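Local coordinates for protein afamin (Homo sapiens, PDB 6FAK) that carries hydrophobic molecules in body fluids, binding vitamin E and keeping lipidated Wnt proteins soluble and active, at residues I417-S422 and T469-V474. Residues are numbered along the deposited sequence; the frame is centred on the assembly and turned at random.
Sequences IAPQLS and TINPAV
The amide of N471 reaches across to I417 and Q420 and shows how one asparagine can cap its own helix while tying down the end of another. Among the polar contacts, both hydrogens of ND2 are spent across the contact. One goes to the backbone O of I417, with N471 ND2 and I417 O 3.0 Å apart. The other goes to the side chain of Q420, with N471 ND2 and Q420 OE1 2.8 Å apart, and this N-H points nearly straight at its acceptor (168°). Both acceptors lie close to the N471 amide plane, whereas the two side-chain amides are themselves turned 68° from each other. With CG of N471 set between the backbone N and the carbonyl carbon (chi1 62°), N471 OD1 turns forward over the first turn of the helix and accepts from the backbone of V474, 3.0 Å from V474 N, the N-cap bond of helix 472-479. The chain of Q420 bends at chi2, bringing OE1 to N471, while its NE2 is held by D495.

The setting is the third albumin domain of an all-helical serum albumin fold. Here the type I turn A418-L421, which links helices 376-417 and 423-440, meets the start of helix 472-479. Replacing N471 with an alanine is likely to leave I417 O and Q420 OE1 without their shared donor and the V474 N-H without its cap.

Apolar contacts complete the junction. CD2 of L421 packs at 3.9 Å from CD1 of I470, and L461 of helix 446-462 touches both side chains. More loosely, CB of A418 sits 4.2 Å from CG2 of V474 and 4.3 Å from CG2 of I470. That same V474 methyl, CG2, also lies against the I417 carbonyl, 3.6 Å from its O.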
# COMPACT_ATOMS: atom_id res chain seq x y z
N ILE A 417 -8.24 -13.14 15.14
CA ILE A 417 -6.82 -13.13 15.31
C ILE A 417 -6.30 -11.78 15.80
O ILE A 417 -5.27 -11.74 16.45
CB ILE A 417 -6.00 -13.64 14.06
CG1 ILE A 417 -6.05 -12.67 12.93
CG2 ILE A 417 -6.41 -15.05 13.61
CD1 ILE A 417 -5.06 -12.98 11.85
N ALA A 418 -6.97 -10.69 15.43
CA ALA A 418 -6.54 -9.30 15.73
C ALA A 418 -7.71 -8.44 16.23
O ALA A 418 -8.00 -7.40 15.65
CB ALA A 418 -5.88 -8.65 14.50
N PRO A 419 -8.40 -8.92 17.28
CA PRO A 419 -9.61 -8.24 17.74
C PRO A 419 -9.34 -6.87 18.36
O PRO A 419 -10.30 -6.10 18.48
CB PRO A 419 -10.20 -9.21 18.78
CG PRO A 419 -8.99 -9.92 19.31
CD PRO A 419 -8.12 -10.11 18.11
N GLN A 420 -8.07 -6.55 18.67
CA GLN A 420 -7.71 -5.29 19.25
C GLN A 420 -7.75 -4.15 18.22
O GLN A 420 -7.80 -2.96 18.60
CB GLN A 420 -6.30 -5.35 19.88
CG GLN A 420 -6.17 -6.33 21.07
CD GLN A 420 -5.96 -7.78 20.66
OE1 GLN A 420 -5.71 -8.10 19.46
NE2 GLN A 420 -5.93 -8.65 21.63
N LEU A 421 -7.74 -4.47 16.93
CA LEU A 421 -7.90 -3.43 15.88
C LEU A 421 -9.28 -2.82 15.88
O LEU A 421 -10.24 -3.44 16.27
CB LEU A 421 -7.61 -4.00 14.49
CG LEU A 421 -6.18 -4.50 14.34
CD1 LEU A 421 -5.99 -5.17 13.01
CD2 LEU A 421 -5.14 -3.41 14.56
N SER A 422 -9.39 -1.55 15.52
CA SER A 422 -10.68 -0.92 15.33
C SER A 422 -11.48 -1.68 14.24
O SER A 422 -10.95 -2.26 13.27
CB SER A 422 -10.56 0.54 14.92
OG SER A 422 -10.02 0.65 13.63
N THR A 469 1.80 -2.49 18.29
CA THR A 469 1.71 -3.49 19.31
C THR A 469 0.21 -3.88 19.34
O THR A 469 -0.59 -3.24 20.04
CB THR A 469 2.22 -2.98 20.71
OG1 THR A 469 1.59 -1.75 21.01
CG2 THR A 469 3.73 -2.75 20.71
N ILE A 470 -0.13 -4.92 18.60
CA ILE A 470 -1.49 -5.39 18.50
C ILE A 470 -1.78 -6.50 19.51
O ILE A 470 -2.56 -6.30 20.44
CB ILE A 470 -1.79 -5.76 17.06
CG1 ILE A 470 -1.61 -4.47 16.18
CG2 ILE A 470 -3.20 -6.38 16.96
CD1 ILE A 470 -1.50 -4.79 14.72
N ASN A 471 -1.13 -7.64 19.33
CA ASN A 471 -1.08 -8.67 20.33
C ASN A 471 0.17 -9.48 20.03
O ASN A 471 0.74 -9.35 18.92
CB ASN A 471 -2.39 -9.52 20.37
CG ASN A 471 -2.67 -10.26 19.07
OD1 ASN A 471 -1.82 -11.01 18.57
ND2 ASN A 471 -3.91 -10.09 18.53
N PRO A 472 0.62 -10.33 21.00
CA PRO A 472 1.94 -10.89 20.81
C PRO A 472 2.08 -11.77 19.57
O PRO A 472 3.10 -11.68 18.90
CB PRO A 472 2.21 -11.68 22.13
CG PRO A 472 1.26 -11.09 23.14
CD PRO A 472 0.07 -10.58 22.36
N ALA A 473 1.05 -12.54 19.21
CA ALA A 473 1.12 -13.43 18.05
C ALA A 473 1.17 -12.65 16.72
O ALA A 473 2.00 -12.90 15.85
CB ALA A 473 -0.07 -14.42 18.05
N VAL A 474 0.33 -11.63 16.60
CA VAL A 474 0.35 -10.73 15.43
C VAL A 474 1.68 -9.97 15.33
O VAL A 474 2.27 -9.86 14.21
CB VAL A 474 -0.83 -9.71 15.48
CG1 VAL A 474 -0.65 -8.63 14.42
CG2 VAL A 474 -2.15 -10.39 15.27